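Local coordinates for protein glycoside hydrolase family 5 (Aspergillus oryzae, PDB 6LA0) that acts as a rutinosidase of glycoside hydrolase family 5, probably cleaving disaccharide units from flavonoid glycosides such as rutin, and may also act as an exo-1,3-beta-glucanase, at residues 190-194 with 238-242; 279-284 with 321-326; 302-307 with 342-346; 316-321 with 363-369. All blocks are in the same frame, centred on the assembly; numbering follows the deposited sequence.

Following the chain from the N terminus, contact 1 comes first: it joins the loops after strands 184-187 and 235-237, bracketing 43 residues at the C-terminal mouth of the TIM barrel before any other contact opens. The remaining three interleave. Contact 2 opens on helix 275-285, contact 3 at the end of strand 294-303 and contact 4 on helix 312-326; they close in that order, at 321-326, 342-346 and 363-369, so each crosses the others rather than nesting. Contacts 2 and 4 share Asp-321 and use helix 312-326, placing it between a neighbouring barrel helix and the C-terminal tail. Contact 3 ties a strand end to a later loop, about 22 Å centre to centre from both.

Contact 1 of 4, residues 190-194 with 238-242; sequences NEPTD and QGSFK
Gln-238 swings its CG to the far side from its own backbone N (chi1 -151°) and then folds at chi2 (-61°), which delivers its amide to Glu-191. There Gln-238 OE1 takes the backbone N-H of Glu-191 at 2.7 Å, through an in-plane lone pair, although the N-H...O angle is bent to 132°. A glutamine suits this place because its other end is used as well: Gln-238 NE2 reaches Ser-240 O at 3.1 Å and also bonds Asp-260 O, so the amide cannot easily rotate. A second link is short, with Ser-240 OG donating to Pro-192 O at 2.5 Å, while Pro-192 CD rests 3.6 Å from Gln-238 O. The Phe-241 ring gives an apolar wall: its CZ lies 3.6 Å from Glu-191 CD, and Thr-193 CG2 meets its edge, 3.8 Å from CE2. The Asn-Glu-Pro sequence is the family 5 signature, in which the glutamate is probably the acid/base. Both segments follow barrel strands, 184-187 and 235-237, and further barrel strands complete the surroundings: Glu-191 OE2 bonds His-262 of strand 257-265, Asn-190 OD1 bonds Arg-89 of strand 87-92, and both side chains touch Glu-298 of strand 294-303.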
# COMPACT_ATOMS: atom_id res chain seq x y z
N ASN A 190 -2.66 0.19 7.38
CA ASN A 190 -1.81 1.04 6.56
C ASN A 190 -1.79 2.44 7.15
O ASN A 190 -2.85 3.03 7.39
CB ASN A 190 -2.31 1.09 5.11
CG ASN A 190 -1.51 2.04 4.25
OD1 ASN A 190 -0.40 1.71 3.81
ND2 ASN A 190 -2.04 3.23 4.01
N GLU A 191 -0.58 2.96 7.38
CA GLU A 191 -0.29 4.32 7.85
C GLU A 191 -1.21 4.84 8.96
O GLU A 191 -1.84 5.89 8.81
CB GLU A 191 -0.26 5.28 6.67
CG GLU A 191 0.84 4.95 5.67
CD GLU A 191 0.95 5.95 4.52
OE1 GLU A 191 0.10 6.87 4.45
OE2 GLU A 191 1.90 5.83 3.69
N PRO A 192 -1.25 4.17 10.12
CA PRO A 192 -2.02 4.72 11.25
C PRO A 192 -1.31 5.92 11.86
O PRO A 192 -0.14 5.84 12.23
CB PRO A 192 -2.08 3.54 12.24
CG PRO A 192 -0.82 2.77 11.95
CD PRO A 192 -0.67 2.85 10.44
N THR A 193 -2.03 7.04 11.95
CA THR A 193 -1.52 8.23 12.63
C THR A 193 -2.64 8.87 13.45
O THR A 193 -3.81 8.80 13.08
CB THR A 193 -0.97 9.29 11.65
OG1 THR A 193 -2.02 9.74 10.79
CG2 THR A 193 0.16 8.71 10.80
N ASP A 194 -2.26 9.51 14.57
CA ASP A 194 -3.23 10.27 15.35
C ASP A 194 -2.86 11.74 15.57
O ASP A 194 -3.60 12.44 16.27
CB ASP A 194 -3.48 9.59 16.72
CG ASP A 194 -2.23 9.53 17.60
OD1 ASP A 194 -1.13 9.93 17.16
OD2 ASP A 194 -2.36 9.06 18.75
N GLN A 238 2.71 -2.36 8.75
CA GLN A 238 2.99 -0.98 8.36
C GLN A 238 2.96 -0.16 9.64
O GLN A 238 1.91 0.34 10.06
CB GLN A 238 1.96 -0.48 7.34
CG GLN A 238 2.50 0.59 6.37
CD GLN A 238 2.95 1.84 7.09
OE1 GLN A 238 2.13 2.59 7.60
NE2 GLN A 238 4.27 2.06 7.15
N GLY A 239 4.11 -0.07 10.31
CA GLY A 239 4.16 0.51 11.64
C GLY A 239 4.22 2.02 11.62
O GLY A 239 5.13 2.62 12.21
N SER A 240 3.26 2.65 10.94
CA SER A 240 3.17 4.10 10.78
C SER A 240 4.52 4.58 10.26
O SER A 240 5.13 3.90 9.43
CB SER A 240 2.76 4.75 12.11
OG SER A 240 2.38 6.11 11.96
N PHE A 241 5.03 5.70 10.77
CA PHE A 241 6.30 6.20 10.28
C PHE A 241 7.41 6.12 11.33
O PHE A 241 8.36 6.91 11.30
CB PHE A 241 6.11 7.62 9.74
CG PHE A 241 5.03 7.72 8.70
CD1 PHE A 241 5.28 7.35 7.38
CD2 PHE A 241 3.75 8.15 9.04
CE1 PHE A 241 4.27 7.44 6.41
CE2 PHE A 241 2.74 8.23 8.07
CZ PHE A 241 3.00 7.87 6.76
N LYS A 242 7.32 5.15 12.24
CA LYS A 242 8.42 4.84 13.14
C LYS A 242 9.47 3.97 12.46
O LYS A 242 9.19 3.28 11.48
CB LYS A 242 7.90 4.10 14.37
CG LYS A 242 6.68 4.71 15.03
CD LYS A 242 6.97 6.05 15.65
CE LYS A 242 6.04 6.30 16.82
NZ LYS A 242 6.29 7.62 17.45

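Contact 2 of 4, residues 279-284 with 321-326; sequences LYADAQ and DAMYKY
Apolar packing holds the middle, where Ala-283 and Ala-322 face each other with their CB atoms 3.9 Å apart. Such small side chains let the helices approach to 8.6 Å between axes, and Ala-283 CB even sits against the carbonyl O of Ala-322. Deeper in, Leu-279 CD2 meets Met-323 CE at 4.2 Å; the long flexible methionine continues inward to Thr-296 and Trp-299 of strand 294-303.

Two CH-pi contacts add to this, one of them made by Ala-322 itself. Ala-322 CB stands over a face of the Tyr-280 ring, 4.1 Å from its centroid. In turn, Gln-284 lays its aliphatic part over Tyr-326, with CB 3.9 Å from that ring's centroid; its extended chain runs across the ring, and the amide plane lies 14° from the ring plane.

The two segments run nearly parallel, 24° apart, as expected of successive helices outside a TIM barrel: helix 275-285 leads through strand 294-303 to helix 312-326, an alpha-beta-alpha succession within the barrel's repeating beta/alpha order, which brings each helix back in the same direction.

Polar groups gather at the outer rim. Lys-325 bends at chi3 (25°), bringing NZ to the edge of the Tyr-280 ring, 3.5 Å from CE1. One water accepts from Lys-325 NZ at 2.7 Å and also binds Tyr-280 OH. Another donates to Gln-284 OE1 at 2.6 Å and joins it to Tyr-326 OH. Tyrosine suits both rim positions, its ring packing against the other helix and its hydroxyl meeting water. Asp-321 touches Tyr-280 OH through CB, whereas its carboxylate turns to Arg-368.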
# COMPACT_ATOMS: atom_id res chain seq x y z
N LEU A 279 18.00 8.46 -1.74
CA LEU A 279 17.46 7.10 -1.81
C LEU A 279 18.36 6.11 -1.08
O LEU A 279 17.87 5.23 -0.36
CB LEU A 279 17.29 6.67 -3.27
CG LEU A 279 16.20 7.37 -4.09
CD1 LEU A 279 16.45 7.25 -5.62
CD2 LEU A 279 14.82 6.82 -3.73
N TYR A 280 19.68 6.24 -1.25
CA TYR A 280 20.59 5.28 -0.64
C TYR A 280 20.68 5.52 0.87
O TYR A 280 20.71 4.57 1.65
CB TYR A 280 21.96 5.36 -1.29
CG TYR A 280 22.06 4.62 -2.61
CD1 TYR A 280 22.37 3.27 -2.66
CD2 TYR A 280 21.85 5.28 -3.81
CE1 TYR A 280 22.46 2.59 -3.87
CE2 TYR A 280 21.94 4.61 -5.03
CZ TYR A 280 22.24 3.27 -5.05
OH TYR A 280 22.34 2.61 -6.26
N ALA A 281 20.73 6.79 1.28
CA ALA A 281 20.76 7.11 2.71
C ALA A 281 19.53 6.56 3.42
O ALA A 281 19.63 5.96 4.49
CB ALA A 281 20.87 8.62 2.92
N ASP A 282 18.35 6.78 2.82
CA ASP A 282 17.09 6.38 3.46
C ASP A 282 16.99 4.87 3.58
O ASP A 282 16.54 4.35 4.61
CB ASP A 282 15.90 6.92 2.66
CG ASP A 282 15.69 8.42 2.86
OD1 ASP A 282 16.16 8.97 3.88
OD2 ASP A 282 15.05 9.04 1.99
N ALA A 283 17.36 4.15 2.52
CA ALA A 283 17.30 2.69 2.56
C ALA A 283 18.26 2.15 3.62
O ALA A 283 17.93 1.19 4.34
CB ALA A 283 17.63 2.12 1.19
N GLN A 284 19.44 2.78 3.76
CA GLN A 284 20.38 2.37 4.80
C GLN A 284 19.81 2.60 6.19
O GLN A 284 19.91 1.73 7.06
CB GLN A 284 21.71 3.12 4.64
CG GLN A 284 22.76 2.73 5.69
CD GLN A 284 24.13 3.36 5.41
OE1 GLN A 284 24.43 3.75 4.29
NE2 GLN A 284 24.95 3.45 6.45
N ASP A 321 17.72 -0.30 -6.78
CA ASP A 321 19.01 -0.76 -6.28
C ASP A 321 19.12 -0.62 -4.76
O ASP A 321 19.52 -1.56 -4.06
CB ASP A 321 20.14 0.03 -6.94
CG ASP A 321 20.33 -0.31 -8.40
OD1 ASP A 321 19.69 -1.26 -8.89
OD2 ASP A 321 21.13 0.38 -9.07
N ALA A 322 18.78 0.57 -4.25
CA ALA A 322 18.93 0.87 -2.83
C ALA A 322 18.02 -0.01 -1.97
O ALA A 322 18.44 -0.54 -0.94
CB ALA A 322 18.62 2.34 -2.60
N MET A 323 16.76 -0.14 -2.34
CA MET A 323 15.85 -0.89 -1.48
C MET A 323 16.11 -2.39 -1.58
O MET A 323 15.79 -3.13 -0.63
CB MET A 323 14.40 -0.55 -1.82
CG MET A 323 13.98 0.89 -1.44
SD MET A 323 13.10 1.67 -2.77
CE MET A 323 13.00 3.35 -2.18
N TYR A 324 16.68 -2.86 -2.69
CA TYR A 324 17.02 -4.28 -2.79
C TYR A 324 18.29 -4.62 -2.03
O TYR A 324 18.44 -5.73 -1.51
CB TYR A 324 17.18 -4.68 -4.26
CG TYR A 324 17.07 -6.16 -4.55
CD1 TYR A 324 15.82 -6.75 -4.71
CD2 TYR A 324 18.21 -6.96 -4.69
CE1 TYR A 324 15.70 -8.10 -4.99
CE2 TYR A 324 18.10 -8.32 -4.97
CZ TYR A 324 16.84 -8.88 -5.12
OH TYR A 324 16.70 -10.22 -5.41
N LYS A 325 19.22 -3.67 -1.95
CA LYS A 325 20.49 -3.92 -1.27
C LYS A 325 20.33 -3.90 0.24
O LYS A 325 20.87 -4.77 0.94
CB LYS A 325 21.51 -2.87 -1.72
CG LYS A 325 22.93 -3.13 -1.25
CD LYS A 325 23.95 -2.39 -2.11
CE LYS A 325 23.37 -1.15 -2.79
NZ LYS A 325 24.45 -0.26 -3.33
N TYR A 326 19.60 -2.92 0.78
CA TYR A 326 19.49 -2.78 2.25
C TYR A 326 18.26 -3.49 2.83
O TYR A 326 18.23 -3.68 4.02
CB TYR A 326 19.46 -1.31 2.62
CG TYR A 326 20.78 -0.60 2.43
CD1 TYR A 326 21.77 -0.66 3.38
CD2 TYR A 326 21.03 0.12 1.30
CE1 TYR A 326 22.98 -0.01 3.21
CE2 TYR A 326 22.21 0.80 1.11
CZ TYR A 326 23.21 0.72 2.06
OH TYR A 326 24.38 1.36 1.86
O HOH W 1 23.98 0.03 -5.95
O HOH W 2 23.86 4.52 1.90
O HOH W 3 26.41 1.13 3.48

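Contact 3 of 4, residues 302-307 with 342-346; sequences QTLYQN and TVNGQ
Asn-344 O is gripped by two donors from Asn-307, the backbone N and the side-chain ND2, each at 2.9 Å. With chi1 at -75°, the Asn-307 amide carbon stays beside its own backbone N, so both N-H groups can converge on one oxygen. Gln-346 N then donates to Asn-307 O at 3.0 Å, completing a single beta bridge between Asn-307 and Gly-345. Asparagine also suits the turn itself: Asn-307 OD1 takes Thr-303 N at 3.0 Å through an in-plane lone pair, and ND2 bonds Thr-303 O, which fixes the amide's rotation. Farther out, Asn-344 ND2 donates to Leu-304 O at 2.7 Å, tilted out of the carbonyl plane, and a water links that oxygen to Asn-344 N. Gly-345 suits its place because its backbone angles would jam a CB against the carbonyl O before it, and Asn-307 N would crowd it too. Val-343 packs its branches against two amides, CG1 3.6 Å from Gln-302 NE2 and CG2 3.6 Å from Asn-307 ND2. Gln-302 OE1 bonds Trp-353 and Gln-349, and a bound N-acetylglucosamine lies about 4 Å from the Tyr-305 side chain. The contact thus fastens the end of barrel strand 294-303 and its following turn to the loop between strand 329-332 and helix 355-360.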
# COMPACT_ATOMS: atom_id res chain seq x y z
N GLN A 302 9.06 11.46 -7.41
CA GLN A 302 8.84 12.90 -7.50
C GLN A 302 9.49 13.59 -6.32
O GLN A 302 9.34 13.16 -5.18
CB GLN A 302 7.35 13.27 -7.53
CG GLN A 302 7.17 14.77 -7.71
CD GLN A 302 5.84 15.31 -7.24
OE1 GLN A 302 4.81 14.62 -7.27
NE2 GLN A 302 5.85 16.57 -6.80
N THR A 303 10.24 14.66 -6.59
CA THR A 303 10.88 15.44 -5.54
C THR A 303 10.14 16.76 -5.38
O THR A 303 9.36 17.16 -6.25
CB THR A 303 12.36 15.68 -5.85
OG1 THR A 303 12.48 16.37 -7.09
CG2 THR A 303 13.08 14.34 -5.95
N LEU A 304 10.36 17.43 -4.25
CA LEU A 304 9.68 18.71 -4.07
C LEU A 304 10.13 19.73 -5.11
O LEU A 304 9.30 20.45 -5.68
CB LEU A 304 9.90 19.24 -2.66
CG LEU A 304 9.28 20.61 -2.36
CD1 LEU A 304 7.77 20.57 -2.56
CD2 LEU A 304 9.63 21.03 -0.94
N TYR A 305 11.44 19.77 -5.41
CA TYR A 305 12.01 20.78 -6.31
C TYR A 305 12.65 20.17 -7.55
O TYR A 305 13.09 19.01 -7.55
CB TYR A 305 13.07 21.62 -5.58
CG TYR A 305 12.54 22.41 -4.41
CD1 TYR A 305 11.58 23.39 -4.59
CD2 TYR A 305 12.98 22.15 -3.12
CE1 TYR A 305 11.09 24.11 -3.52
CE2 TYR A 305 12.49 22.87 -2.04
CZ TYR A 305 11.55 23.85 -2.26
OH TYR A 305 11.05 24.57 -1.20
N GLN A 306 12.66 20.96 -8.64
CA GLN A 306 13.46 20.71 -9.84
C GLN A 306 13.32 19.28 -10.37
O GLN A 306 14.30 18.55 -10.52
CB GLN A 306 14.92 21.05 -9.57
CG GLN A 306 15.16 22.53 -9.44
CD GLN A 306 16.62 22.86 -9.28
OE1 GLN A 306 17.36 22.93 -10.26
NE2 GLN A 306 17.05 23.06 -8.03
N ASN A 307 12.09 18.90 -10.70
CA ASN A 307 11.86 17.59 -11.28
C ASN A 307 12.34 17.54 -12.73
O ASN A 307 12.12 18.48 -13.50
CB ASN A 307 10.38 17.22 -11.22
CG ASN A 307 9.94 16.84 -9.82
OD1 ASN A 307 10.16 15.71 -9.37
ND2 ASN A 307 9.34 17.80 -9.12
N THR A 342 0.33 19.77 -11.37
CA THR A 342 1.67 20.15 -11.78
C THR A 342 2.67 19.88 -10.65
O THR A 342 2.31 19.78 -9.47
CB THR A 342 1.73 21.63 -12.19
OG1 THR A 342 2.95 21.87 -12.92
CG2 THR A 342 1.69 22.54 -10.98
N VAL A 343 3.94 19.74 -11.03
CA VAL A 343 5.04 19.61 -10.09
C VAL A 343 6.05 20.72 -10.39
O VAL A 343 6.02 21.34 -11.46
CB VAL A 343 5.73 18.23 -10.16
CG1 VAL A 343 4.69 17.12 -10.12
CG2 VAL A 343 6.59 18.14 -11.42
N ASN A 344 6.93 20.97 -9.42
CA ASN A 344 7.98 21.96 -9.61
C ASN A 344 9.00 21.43 -10.61
O ASN A 344 9.54 20.34 -10.41
CB ASN A 344 8.65 22.31 -8.29
CG ASN A 344 7.73 23.02 -7.33
OD1 ASN A 344 6.86 23.79 -7.74
ND2 ASN A 344 7.91 22.76 -6.03
N GLY A 345 9.25 22.20 -11.66
CA GLY A 345 10.13 21.76 -12.73
C GLY A 345 9.35 21.27 -13.95
O GLY A 345 8.41 21.93 -14.40
N GLN A 346 9.73 20.10 -14.46
CA GLN A 346 9.18 19.59 -15.71
C GLN A 346 7.97 18.69 -15.47
O GLN A 346 8.05 17.70 -14.73
CB GLN A 346 10.28 18.84 -16.47
CG GLN A 346 11.47 19.76 -16.85
CD GLN A 346 12.67 19.03 -17.41
OE1 GLN A 346 12.67 17.80 -17.52
NE2 GLN A 346 13.72 19.78 -17.75
O HOH W 4 7.01 19.47 -7.02
O HOH W 5 3.07 18.25 -7.28

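Contact 4 of 4, residues 316-321 with 363-369; sequences VNAGLD and YIDLTRF
Leu-320 and Leu-366 form the close-packed heart of a contact in which the C-terminal tail crosses a helix on the outside of the TIM barrel. Their side chains meet at about a right angle, Leu-320 CD1 lying 3.8 Å from Leu-366 CD2, while Leu-320 CB lies 3.8 Å from Phe-369 CZ. Val-316 CG1 touches Ile-364 CD1 at 4.1 Å, and branched aliphatic chains suit this place, backed by Phe-358 of helix 355-360 and Asn-20 of strand 19-23.

The outer side is polar and solvent-facing, held by directed bonds and a water rather than by close apolar packing. Arg-368 sets out at chi1 67° and stays extended, which carries its guanidinium across to the helix. Arg-368 NH1 and NH2 both bond Asp-321 OD1, at 2.9 and 3.1 Å, in an end-on salt bridge with the carboxylate nearly perpendicular to the guanidinium: Arg-368 NH1 meets the syn lone pair of Asp-321 OD1, whereas NH2 comes from above the carboxylate plane. Arg-368 NH2 also bonds Asn-317 OD1 at 3.0 Å. Asparagine serves both sides here, since Asn-317 ND2 donates to Tyr-363 O at 3.0 Å as well as to Glu-313 O of its own helix. Between helix and tail sits a water that donates to Asn-317 OD1 at 2.6 Å and accepts from Asp-365 N and Arg-368 NE.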
# COMPACT_ATOMS: atom_id res chain seq x y z
N VAL A 316 14.66 5.98 -10.87
CA VAL A 316 13.86 4.81 -10.50
C VAL A 316 14.77 3.59 -10.37
O VAL A 316 14.59 2.76 -9.46
CB VAL A 316 12.70 4.57 -11.49
CG1 VAL A 316 13.20 4.10 -12.86
CG2 VAL A 316 11.73 3.53 -10.93
N ASN A 317 15.79 3.48 -11.22
CA ASN A 317 16.66 2.32 -11.11
C ASN A 317 17.56 2.42 -9.88
O ASN A 317 17.88 1.40 -9.27
CB ASN A 317 17.47 2.14 -12.39
CG ASN A 317 16.69 1.42 -13.47
OD1 ASN A 317 16.29 0.26 -13.29
ND2 ASN A 317 16.44 2.10 -14.58
N ALA A 318 17.93 3.64 -9.49
CA ALA A 318 18.73 3.82 -8.27
C ALA A 318 17.92 3.50 -7.02
O ALA A 318 18.47 2.99 -6.04
CB ALA A 318 19.26 5.25 -8.19
N GLY A 319 16.62 3.80 -7.04
CA GLY A 319 15.76 3.41 -5.93
C GLY A 319 15.60 1.90 -5.82
O GLY A 319 15.72 1.33 -4.73
N LEU A 320 15.35 1.24 -6.95
CA LEU A 320 15.29 -0.22 -6.97
C LEU A 320 16.56 -0.83 -6.39
O LEU A 320 16.50 -1.77 -5.60
CB LEU A 320 15.06 -0.72 -8.40
CG LEU A 320 13.64 -0.51 -8.95
CD1 LEU A 320 13.57 -0.67 -10.47
CD2 LEU A 320 12.66 -1.44 -8.25
N ASP A 321 17.72 -0.30 -6.78
CA ASP A 321 19.01 -0.76 -6.28
C ASP A 321 19.12 -0.62 -4.76
O ASP A 321 19.52 -1.56 -4.06
CB ASP A 321 20.14 0.03 -6.94
CG ASP A 321 20.33 -0.31 -8.40
OD1 ASP A 321 19.69 -1.26 -8.89
OD2 ASP A 321 21.13 0.38 -9.07
N TYR A 363 12.86 1.46 -19.32
CA TYR A 363 13.64 1.74 -18.12
C TYR A 363 13.82 0.52 -17.22
O TYR A 363 14.77 0.48 -16.42
CB TYR A 363 12.99 2.85 -17.29
CG TYR A 363 12.81 4.20 -17.95
CD1 TYR A 363 13.27 4.46 -19.24
CD2 TYR A 363 12.19 5.23 -17.26
CE1 TYR A 363 13.09 5.73 -19.82
CE2 TYR A 363 12.01 6.48 -17.82
CZ TYR A 363 12.46 6.73 -19.10
OH TYR A 363 12.27 7.99 -19.65
N ILE A 364 12.93 -0.47 -17.30
CA ILE A 364 12.78 -1.50 -16.27
C ILE A 364 13.21 -2.85 -16.82
O ILE A 364 12.70 -3.31 -17.85
CB ILE A 364 11.34 -1.58 -15.73
CG1 ILE A 364 10.87 -0.21 -15.22
CG2 ILE A 364 11.24 -2.66 -14.63
CD1 ILE A 364 11.86 0.51 -14.33
N ASP A 365 14.12 -3.51 -16.10
CA ASP A 365 14.43 -4.93 -16.32
C ASP A 365 14.72 -5.53 -14.94
O ASP A 365 15.86 -5.52 -14.47
CB ASP A 365 15.60 -5.12 -17.27
CG ASP A 365 16.12 -6.55 -17.30
OD1 ASP A 365 15.36 -7.49 -16.95
OD2 ASP A 365 17.30 -6.75 -17.66
N LEU A 366 13.68 -6.03 -14.29
CA LEU A 366 13.87 -6.52 -12.93
C LEU A 366 14.59 -7.85 -12.88
O LEU A 366 14.98 -8.28 -11.78
CB LEU A 366 12.52 -6.63 -12.21
CG LEU A 366 11.83 -5.27 -12.07
CD1 LEU A 366 10.47 -5.43 -11.42
CD2 LEU A 366 12.71 -4.34 -11.25
N THR A 367 14.79 -8.52 -14.02
CA THR A 367 15.55 -9.76 -14.00
C THR A 367 17.02 -9.54 -13.72
O THR A 367 17.74 -10.51 -13.46
CB THR A 367 15.39 -10.51 -15.33
OG1 THR A 367 16.15 -9.85 -16.35
CG2 THR A 367 13.92 -10.58 -15.74
N ARG A 368 17.50 -8.29 -13.75
CA ARG A 368 18.90 -8.05 -13.43
C ARG A 368 19.22 -8.29 -11.96
O ARG A 368 20.40 -8.36 -11.61
CB ARG A 368 19.32 -6.62 -13.84
CG ARG A 368 18.67 -5.49 -13.03
CD ARG A 368 18.93 -4.13 -13.68
NE ARG A 368 18.22 -3.02 -13.04
CZ ARG A 368 18.64 -2.40 -11.94
NH1 ARG A 368 19.75 -2.80 -11.34
NH2 ARG A 368 17.95 -1.38 -11.44
N PHE A 369 18.21 -8.43 -11.11
CA PHE A 369 18.45 -8.64 -9.69
C PHE A 369 18.52 -10.13 -9.39
O PHE A 369 19.15 -10.54 -8.41
CB PHE A 369 17.35 -8.00 -8.85
CG PHE A 369 17.32 -6.50 -8.92
CD1 PHE A 369 18.17 -5.74 -8.16
CD2 PHE A 369 16.39 -5.85 -9.73
CE1 PHE A 369 18.14 -4.36 -8.22
CE2 PHE A 369 16.34 -4.47 -9.79
CZ PHE A 369 17.22 -3.73 -9.03
O HOH W 6 16.18 -1.96 -14.67